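Local coordinates for protein aspartate aminotransferase (Leishmania major, PDB 4H51) that probably transfers amino groups between L-aspartate and 2-oxoglutarate with pyridoxal 5'-phosphate as its cofactor, working as a homodimer, at residues G355-E358 against H359-N362; E335-R338 against T339-T343; H400-A403 against L404-A407. All coordinates share one frame; numbering follows the deposited sequence.

Contact 1 (G355-E358 against H359-N362); sequences GSWE and HVIN
Trp357 and His359 lie side by side where the chain leaves a loop and turns into the short helix 359-362. The two side chains point the same way, but their ring planes are 31° apart and meet obliquely, with Trp357 CE3 3.6 Å from His359 CE1. Beside them, Val360 CG2 comes in at the edge of the indole, 4.3 Å from Trp357 CE3. The tryptophan also packs on Tyr345 and Leu348 of helix 320-350 and on Ile410 and Val414 of helix 400-416.

Backbone bonds make the turn. Val360 N binds Trp357 O three residues back at 3.0 Å, approaching from well above the carbonyl plane. Glu358 O takes Asn362 N at 2.9 Å, nearly along the C=O axis, and a weaker bond from Ile361 N. The amide of Asn362 folds back over the same carbonyl, and its ND2 also touches Glu358 CB.

Among the polar side chains, Glu358 OE2 bonds to Tyr345 OH. His359 is held at both nitrogens. With chi1 at 54°, its CG sits between its backbone N and carbonyl carbon, which turns the ring back over the incoming loop. Its NE2 bonds to Leu370 O. On the other nitrogen, water 1 lies in the imidazole plane and bridges His359 ND1 to Ser356 OG, 2.7 Å from each.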
ATOM      1  N   GLY B 355      19.990  32.601 -25.161  1.00 38.59           N
ATOM      2  CA  GLY B 355      20.382  32.050 -23.876  1.00 37.20           C
ATOM      3  C   GLY B 355      21.195  30.817 -24.128  1.00 36.97           C
ATOM      4  O   GLY B 355      21.496  30.483 -25.289  1.00 36.41           O
ATOM      5  N   SER B 356      21.540  30.135 -23.046  1.00 33.17           N
ATOM      6  CA  SER B 356      22.293  28.917 -23.132  1.00 32.24           C
ATOM      7  C   SER B 356      21.384  27.725 -22.813  1.00 30.82           C
ATOM      8  O   SER B 356      20.432  27.822 -22.012  1.00 26.94           O
ATOM      9  CB  SER B 356      23.477  28.969 -22.183  1.00 32.92           C
ATOM     10  OG  SER B 356      23.047  28.928 -20.831  1.00 33.13           O
ATOM     11  N   TRP B 357      21.689  26.600 -23.458  1.00 29.50           N
ATOM     12  CA  TRP B 357      20.828  25.420 -23.398  1.00 28.76           C
ATOM     13  C   TRP B 357      21.534  24.166 -23.064  1.00 27.46           C
ATOM     14  O   TRP B 357      20.937  23.089 -23.172  1.00 28.34           O
ATOM     15  CB  TRP B 357      20.078  25.310 -24.707  1.00 28.71           C
ATOM     16  CG  TRP B 357      19.235  26.526 -24.839  1.00 29.21           C
ATOM     17  CD1 TRP B 357      19.524  27.699 -25.552  1.00 30.34           C
ATOM     18  CD2 TRP B 357      17.991  26.813 -24.114  1.00 29.22           C
ATOM     19  NE1 TRP B 357      18.539  28.630 -25.367  1.00 30.57           N
ATOM     20  CE2 TRP B 357      17.591  28.170 -24.508  1.00 29.94           C
ATOM     21  CE3 TRP B 357      17.184  26.096 -23.222  1.00 28.45           C
ATOM     22  CZ2 TRP B 357      16.418  28.751 -24.047  1.00 30.29           C
ATOM     23  CZ3 TRP B 357      16.007  26.695 -22.756  1.00 28.84           C
ATOM     24  CH2 TRP B 357      15.637  27.995 -23.154  1.00 29.47           C
ATOM     25  N   GLU B 358      22.771  24.280 -22.584  1.00 26.31           N
ATOM     26  CA  GLU B 358      23.600  23.108 -22.292  1.00 26.57           C
ATOM     27  C   GLU B 358      23.036  22.285 -21.123  1.00 23.88           C
ATOM     28  O   GLU B 358      23.316  21.104 -20.975  1.00 23.38           O
ATOM     29  CB  GLU B 358      25.057  23.514 -22.042  1.00 28.24           C
ATOM     30  CG  GLU B 358      25.821  23.900 -23.337  1.00 30.65           C
ATOM     31  CD  GLU B 358      25.430  25.260 -23.936  1.00 32.46           C
ATOM     32  OE1 GLU B 358      25.190  26.224 -23.174  1.00 34.06           O
ATOM     33  OE2 GLU B 358      25.364  25.386 -25.184  1.00 34.79           O
ATOM     34  N   HIS B 359      22.220  22.911 -20.289  1.00 22.25           N
ATOM     35  CA  HIS B 359      21.558  22.147 -19.242  1.00 20.58           C
ATOM     36  C   HIS B 359      20.730  21.000 -19.783  1.00 19.83           C
ATOM     37  O   HIS B 359      20.567  19.983 -19.090  1.00 19.43           O
ATOM     38  CB  HIS B 359      20.748  23.026 -18.304  1.00 19.28           C
ATOM     39  CG  HIS B 359      19.735  23.919 -18.983  1.00 20.18           C
ATOM     40  ND1 HIS B 359      20.084  25.009 -19.700  1.00 20.34           N
ATOM     41  CD2 HIS B 359      18.337  23.906 -18.950  1.00 19.95           C
ATOM     42  CE1 HIS B 359      18.976  25.613 -20.146  1.00 21.24           C
ATOM     43  NE2 HIS B 359      17.903  24.940 -19.673  1.00 19.91           N
ATOM     44  N   VAL B 360      20.184  21.171 -20.986  1.00 20.70           N
ATOM     45  CA  VAL B 360      19.371  20.157 -21.629  1.00 20.83           C
ATOM     46  C   VAL B 360      20.137  18.842 -21.775  1.00 21.31           C
ATOM     47  O   VAL B 360      19.610  17.772 -21.461  1.00 19.45           O
ATOM     48  CB  VAL B 360      18.841  20.617 -22.995  1.00 21.19           C
ATOM     49  CG1 VAL B 360      18.061  19.502 -23.659  1.00 21.22           C
ATOM     50  CG2 VAL B 360      17.986  21.880 -22.866  1.00 21.91           C
ATOM     51  N   ILE B 361      21.384  18.927 -22.237  1.00 22.11           N
ATOM     52  CA  ILE B 361      22.218  17.728 -22.375  1.00 22.72           C
ATOM     53  C   ILE B 361      22.986  17.377 -21.100  1.00 22.95           C
ATOM     54  O   ILE B 361      23.362  16.221 -20.904  1.00 23.90           O
ATOM     55  CB  ILE B 361      23.171  17.804 -23.608  1.00 23.33           C
ATOM     56  CG1 ILE B 361      23.919  19.141 -23.679  1.00 24.02           C
ATOM     57  CG2 ILE B 361      22.416  17.619 -24.905  1.00 23.65           C
ATOM     58  CD1 ILE B 361      25.009  19.153 -24.743  1.00 25.63           C
ATOM     59  N   ASN B 362      23.251  18.341 -20.220  1.00 22.94           N
ATOM     60  CA  ASN B 362      23.978  18.049 -19.002  1.00 24.14           C
ATOM     61  C   ASN B 362      23.107  17.504 -17.869  1.00 22.07           C
ATOM     62  O   ASN B 362      23.593  16.807 -16.985  1.00 23.65           O
ATOM     63  CB  ASN B 362      24.771  19.272 -18.490  1.00 26.65           C
ATOM     64  CG  ASN B 362      25.814  19.763 -19.481  1.00 29.40           C
ATOM     65  OD1 ASN B 362      26.360  18.994 -20.269  1.00 31.83           O
ATOM     66  ND2 ASN B 362      26.057  21.075 -19.488  1.00 32.93           N
TER
HETATM   67  O   HOH W   1      22.346  26.468 -19.998  1.00 23.64           O

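Contact 2 (E335-R338 against T339-T343); sequences ERIR and TMRRT
Thr339 and Met340 converge on one carbonyl, Arg336 O, inside the long helix 320-350, which in this fold links the large and small domains. Met340 N makes the usual i to i+4 bond at 3.0 Å, and the Thr339 hydroxyl donates to the same oxygen at 2.9 Å; both come from the same face of the carbonyl plane. The hydroxyl can do this because OG1 stands between the threonine's own N and carbonyl carbon (chi1 75°).

The close-packed side is made by long side chains lying along the helix. Arg336 bends at chi3 (81°), bringing its guanidinium obliquely against Met340, with NH1 3.4 Å from Met340 CG and 3.5 Å from Met340 SD; beyond it, NH2 bonds to Leu398 O. Arg341, extended from CG to NE, runs beside Ile337 in the same direction, its NE 3.9 Å from Ile337 CG2. Its NH1 reaches Val360 O, and its NH2 binds Gly365 O and Phe367 O.

The outer side is looser. Here Arg338 NH1 makes an in-plane salt bridge to the anti lone pair of Glu335 OE1, at 3.0 Å, while the other oxygen, Glu335 OE2, only brushes Thr339 CG2. Exposed Arg342 leads away from the turn and makes a long, weak ion pair with Asp346.

The chemistry thus divides by side: buried arginines direct N-H groups to backbone carbonyls of the short helix 359-362, of loops and of strand 367-369, joining the helix to them, whereas outer charges mostly pair along the helix itself.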
ATOM      1  N   GLU B 335      20.065   5.452 -22.772  1.00 16.98           N
ATOM      2  CA  GLU B 335      20.680   5.979 -23.974  1.00 18.10           C
ATOM      3  C   GLU B 335      19.623   6.683 -24.845  1.00 17.75           C
ATOM      4  O   GLU B 335      19.913   7.724 -25.429  1.00 17.12           O
ATOM      5  CB  GLU B 335      21.395   4.879 -24.757  1.00 21.03           C
ATOM      6  CG  GLU B 335      21.798   5.194 -26.187  1.00 23.27           C
ATOM      7  CD  GLU B 335      22.853   6.261 -26.317  1.00 26.54           C
ATOM      8  OE1 GLU B 335      23.575   6.575 -25.336  1.00 27.95           O
ATOM      9  OE2 GLU B 335      22.967   6.797 -27.439  1.00 32.74           O
ATOM     10  N   ARG B 336      18.390   6.133 -24.927  1.00 16.76           N
ATOM     11  CA  ARG B 336      17.357   6.780 -25.752  1.00 16.34           C
ATOM     12  C   ARG B 336      17.015   8.153 -25.194  1.00 16.05           C
ATOM     13  O   ARG B 336      16.770   9.108 -25.941  1.00 16.20           O
ATOM     14  CB  ARG B 336      16.087   5.921 -25.874  1.00 16.03           C
ATOM     15  CG  ARG B 336      15.173   6.326 -27.032  1.00 16.40           C
ATOM     16  CD  ARG B 336      13.787   5.701 -26.940  1.00 16.10           C
ATOM     17  NE  ARG B 336      12.951   6.469 -26.002  1.00 15.32           N
ATOM     18  CZ  ARG B 336      12.432   7.676 -26.246  1.00 15.23           C
ATOM     19  NH1 ARG B 336      12.604   8.284 -27.421  1.00 15.74           N
ATOM     20  NH2 ARG B 336      11.711   8.277 -25.297  1.00 14.46           N
ATOM     21  N   ILE B 337      16.991   8.250 -23.879  1.00 15.87           N
ATOM     22  CA  ILE B 337      16.765   9.550 -23.220  1.00 15.72           C
ATOM     23  C   ILE B 337      17.845  10.524 -23.617  1.00 16.42           C
ATOM     24  O   ILE B 337      17.560  11.691 -23.934  1.00 16.53           O
ATOM     25  CB  ILE B 337      16.713   9.423 -21.687  1.00 15.18           C
ATOM     26  CG1 ILE B 337      15.491   8.555 -21.285  1.00 14.59           C
ATOM     27  CG2 ILE B 337      16.613  10.816 -21.040  1.00 15.41           C
ATOM     28  CD1 ILE B 337      15.472   8.116 -19.831  1.00 13.87           C
ATOM     29  N   ARG B 338      19.103  10.080 -23.583  1.00 17.58           N
ATOM     30  CA  ARG B 338      20.183  10.950 -24.026  1.00 18.64           C
ATOM     31  C   ARG B 338      20.026  11.425 -25.455  1.00 18.93           C
ATOM     32  O   ARG B 338      20.340  12.581 -25.726  1.00 19.22           O
ATOM     33  CB  ARG B 338      21.549  10.280 -23.907  1.00 20.67           C
ATOM     34  CG  ARG B 338      22.093  10.133 -22.514  1.00 21.20           C
ATOM     35  CD  ARG B 338      23.474   9.465 -22.635  1.00 23.90           C
ATOM     36  NE  ARG B 338      23.569   8.665 -21.460  1.00 25.92           N
ATOM     37  CZ  ARG B 338      23.576   7.343 -21.358  1.00 25.42           C
ATOM     38  NH1 ARG B 338      23.722   6.498 -22.374  1.00 25.90           N
ATOM     39  NH2 ARG B 338      23.564   6.879 -20.131  1.00 27.37           N
ATOM     40  N   THR B 339      19.580  10.549 -26.376  1.00 19.16           N
ATOM     41  CA  THR B 339      19.364  10.916 -27.761  1.00 19.79           C
ATOM     42  C   THR B 339      18.261  11.966 -27.886  1.00 19.20           C
ATOM     43  O   THR B 339      18.372  12.874 -28.708  1.00 19.09           O
ATOM     44  CB  THR B 339      19.127   9.714 -28.746  1.00 21.39           C
ATOM     45  OG1 THR B 339      17.809   9.133 -28.608  1.00 22.57           O
ATOM     46  CG2 THR B 339      20.184   8.629 -28.530  1.00 20.87           C
ATOM     47  N   MET B 340      17.245  11.883 -27.027  1.00 18.08           N
ATOM     48  CA  MET B 340      16.193  12.921 -27.021  1.00 17.48           C
ATOM     49  C   MET B 340      16.744  14.270 -26.519  1.00 17.40           C
ATOM     50  O   MET B 340      16.415  15.330 -27.055  1.00 16.91           O
ATOM     51  CB  MET B 340      14.998  12.443 -26.155  1.00 16.87           C
ATOM     52  CG  MET B 340      14.252  11.238 -26.754  1.00 16.62           C
ATOM     53  SD  MET B 340      13.592  11.506 -28.415  1.00 17.86           S
ATOM     54  CE  MET B 340      14.828  10.833 -29.576  1.00 18.51           C
ATOM     55  N   ARG B 341      17.596  14.243 -25.514  1.00 17.13           N
ATOM     56  CA  ARG B 341      18.147  15.505 -24.998  1.00 18.48           C
ATOM     57  C   ARG B 341      19.031  16.154 -26.074  1.00 19.66           C
ATOM     58  O   ARG B 341      18.959  17.350 -26.349  1.00 19.50           O
ATOM     59  CB  ARG B 341      18.977  15.277 -23.751  1.00 18.21           C
ATOM     60  CG  ARG B 341      18.274  14.723 -22.555  1.00 17.33           C
ATOM     61  CD  ARG B 341      19.312  14.430 -21.493  1.00 17.51           C
ATOM     62  NE  ARG B 341      18.695  13.976 -20.259  1.00 16.95           N
ATOM     63  CZ  ARG B 341      18.020  14.743 -19.407  1.00 16.48           C
ATOM     64  NH1 ARG B 341      17.892  16.050 -19.620  1.00 16.28           N
ATOM     65  NH2 ARG B 341      17.468  14.195 -18.323  1.00 16.80           N
ATOM     66  N   ARG B 342      19.817  15.318 -26.746  1.00 21.53           N
ATOM     67  CA  ARG B 342      20.711  15.798 -27.793  1.00 23.75           C
ATOM     68  C   ARG B 342      19.891  16.351 -28.962  1.00 23.83           C
ATOM     69  O   ARG B 342      20.222  17.393 -29.526  1.00 23.76           O
ATOM     70  CB  ARG B 342      21.675  14.684 -28.230  1.00 26.25           C
ATOM     71  CG  ARG B 342      22.470  14.979 -29.500  1.00 30.21           C
ATOM     72  CD  ARG B 342      23.412  16.171 -29.331  1.00 33.03           C
ATOM     73  NE  ARG B 342      24.334  16.051 -28.185  1.00 35.15           N
ATOM     74  CZ  ARG B 342      25.291  16.951 -27.902  1.00 37.65           C
ATOM     75  NH1 ARG B 342      25.458  18.038 -28.659  1.00 39.42           N
ATOM     76  NH2 ARG B 342      26.092  16.766 -26.858  1.00 37.50           N
ATOM     77  N   THR B 343      18.774  15.704 -29.285  1.00 22.99           N
ATOM     78  CA  THR B 343      17.923  16.207 -30.340  1.00 22.71           C
ATOM     79  C   THR B 343      17.329  17.586 -30.034  1.00 22.79           C
ATOM     80  O   THR B 343      17.254  18.469 -30.911  1.00 22.34           O
ATOM     81  CB  THR B 343      16.770  15.235 -30.615  1.00 23.07           C
ATOM     82  OG1 THR B 343      17.306  13.950 -30.983  1.00 22.74           O
ATOM     83  CG2 THR B 343      15.917  15.740 -31.705  1.00 22.69           C
TER

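Contact 3 (H400-A403 against L404-A407); sequences HETA and LMLA
Leu406 N donates to Thr402 O at 2.8 Å, the shortest of four successive i to i+4 bonds that wind the opening turns of helix 400-416, the C-terminal helix of the chain. Ala407 N to Ala403 O is nearly as short; toward the start the bonds lengthen, Met405 N to Glu401 O and then Leu404 N to His400 O, at 3.3 Å but nearly straight (167°). At this end Thr402 OG1 is hydrogen-bonded to Thr399 N, just before the helix, the N3 half of a capping box.

That hydroxyl position settles the rest of the threonine. With OG1 between N and the carbonyl carbon (chi1 57°), the methyl CG2 stands anti to the carbonyl carbon and lies 4.0 Å from Met405 SD. The sulfur also passes 3.8 Å from Glu401 O, and the chain bends at chi3; the methionine packs on Ile385 of strand 385-386 as well, as does Leu406.

On the neighbouring flank, Ala403 and Ala407 are buried, with small methyls facing helix 320-350: Ala403 meets Thr343 and Val344, and Ala407 meets Glu347. Leu404 straddles the border of this interface. Its CD2 touches Thr343 CG2, while toward the exposed start of the helix its CG sits over one face of the His400 ring. The imidazole swings up to it with CG anti to N, and the leading methyl, Leu404 CD1, rests 3.7 Å from His400 NE2.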
ATOM      1  N   HIS B 400      11.773  11.561 -31.492  1.00 20.82           N
ATOM      2  CA  HIS B 400      12.496  12.449 -32.406  1.00 22.59           C
ATOM      3  C   HIS B 400      11.604  13.599 -32.789  1.00 23.12           C
ATOM      4  O   HIS B 400      11.967  14.765 -32.644  1.00 22.90           O
ATOM      5  CB  HIS B 400      12.956  11.684 -33.650  1.00 24.01           C
ATOM      6  CG  HIS B 400      13.594  12.564 -34.703  1.00 25.75           C
ATOM      7  ND1 HIS B 400      14.869  13.026 -34.591  1.00 26.68           N
ATOM      8  CD2 HIS B 400      13.084  13.094 -35.893  1.00 27.08           C
ATOM      9  CE1 HIS B 400      15.155  13.802 -35.654  1.00 26.49           C
ATOM     10  NE2 HIS B 400      14.066  13.834 -36.458  1.00 27.03           N
ATOM     11  N   GLU B 401      10.416  13.265 -33.255  1.00 23.96           N
ATOM     12  CA  GLU B 401       9.445  14.240 -33.723  1.00 25.44           C
ATOM     13  C   GLU B 401       9.064  15.260 -32.634  1.00 23.95           C
ATOM     14  O   GLU B 401       9.092  16.480 -32.882  1.00 24.46           O
ATOM     15  CB  GLU B 401       8.239  13.482 -34.272  1.00 28.39           C
ATOM     16  CG  GLU B 401       7.084  14.272 -34.881  1.00 32.16           C
ATOM     17  CD  GLU B 401       5.997  13.344 -35.453  1.00 35.57           C
ATOM     18  OE1 GLU B 401       5.148  12.827 -34.691  1.00 38.58           O
ATOM     19  OE2 GLU B 401       5.969  13.135 -36.675  1.00 41.21           O
ATOM     20  N   THR B 402       8.724  14.805 -31.433  1.00 21.83           N
ATOM     21  CA  THR B 402       8.266  15.746 -30.398  1.00 20.89           C
ATOM     22  C   THR B 402       9.434  16.489 -29.726  1.00 20.12           C
ATOM     23  O   THR B 402       9.229  17.569 -29.215  1.00 19.66           O
ATOM     24  CB  THR B 402       7.294  15.095 -29.368  1.00 19.74           C
ATOM     25  OG1 THR B 402       7.917  13.956 -28.747  1.00 19.17           O
ATOM     26  CG2 THR B 402       5.987  14.630 -30.090  1.00 19.65           C
ATOM     27  N   ALA B 403      10.657  15.949 -29.799  1.00 20.31           N
ATOM     28  CA  ALA B 403      11.854  16.697 -29.382  1.00 20.12           C
ATOM     29  C   ALA B 403      12.032  17.984 -30.212  1.00 20.84           C
ATOM     30  O   ALA B 403      12.318  19.080 -29.675  1.00 21.06           O
ATOM     31  CB  ALA B 403      13.100  15.827 -29.510  1.00 20.39           C
ATOM     32  N   LEU B 404      11.918  17.835 -31.522  1.00 22.12           N
ATOM     33  CA  LEU B 404      11.980  18.989 -32.421  1.00 22.73           C
ATOM     34  C   LEU B 404      10.830  19.941 -32.086  1.00 22.76           C
ATOM     35  O   LEU B 404      11.042  21.127 -32.012  1.00 23.11           O
ATOM     36  CB  LEU B 404      11.924  18.538 -33.880  1.00 23.74           C
ATOM     37  CG  LEU B 404      13.102  17.665 -34.396  1.00 23.84           C
ATOM     38  CD1 LEU B 404      12.904  17.301 -35.853  1.00 24.06           C
ATOM     39  CD2 LEU B 404      14.483  18.290 -34.184  1.00 23.66           C
ATOM     40  N   MET B 405       9.628  19.424 -31.838  1.00 22.75           N
ATOM     41  CA  MET B 405       8.491  20.280 -31.500  1.00 23.35           C
ATOM     42  C   MET B 405       8.691  21.009 -30.180  1.00 22.54           C
ATOM     43  O   MET B 405       8.285  22.160 -30.054  1.00 22.51           O
ATOM     44  CB  MET B 405       7.199  19.496 -31.400  1.00 24.31           C
ATOM     45  CG  MET B 405       6.646  19.056 -32.742  1.00 26.20           C
ATOM     46  SD  MET B 405       5.508  17.676 -32.592  1.00 27.78           S
ATOM     47  CE  MET B 405       4.291  18.399 -31.466  1.00 26.20           C
ATOM     48  N   LEU B 406       9.312  20.339 -29.216  1.00 21.42           N
ATOM     49  CA  LEU B 406       9.637  20.954 -27.940  1.00 20.88           C
ATOM     50  C   LEU B 406      10.669  22.038 -28.132  1.00 22.15           C
ATOM     51  O   LEU B 406      10.482  23.151 -27.626  1.00 23.50           O
ATOM     52  CB  LEU B 406      10.134  19.922 -26.923  1.00 19.11           C
ATOM     53  CG  LEU B 406      10.765  20.468 -25.646  1.00 18.50           C
ATOM     54  CD1 LEU B 406       9.727  21.275 -24.856  1.00 18.02           C
ATOM     55  CD2 LEU B 406      11.349  19.332 -24.773  1.00 17.59           C
ATOM     56  N   ALA B 407      11.747  21.763 -28.863  1.00 23.07           N
ATOM     57  CA  ALA B 407      12.773  22.802 -29.074  1.00 24.53           C
ATOM     58  C   ALA B 407      12.210  24.027 -29.809  1.00 26.50           C
ATOM     59  O   ALA B 407      12.545  25.180 -29.485  1.00 27.01           O
ATOM     60  CB  ALA B 407      13.996  22.246 -29.819  1.00 24.41           C
TER

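Overall arrangement
Along the chain the order is contact 2, contact 1, contact 3, all on the same side of the molecule's centre. Contact 2 is in the middle: its centre is about 13 Å from that of contact 1 and about 11 Å from that of contact 3, and it touches both. Contacts 1 and 3 stay about 7 Å apart at their nearest atoms. Helix 320-350 is therefore the shared support: the loop and short helix that follow it fold back onto Arg341 and Arg342, and helix 400-416 packs its first turns against Thr343 and Met340. Together the three join separate parts of the C-terminal region, the small domain in this fold, to the long interdomain helix.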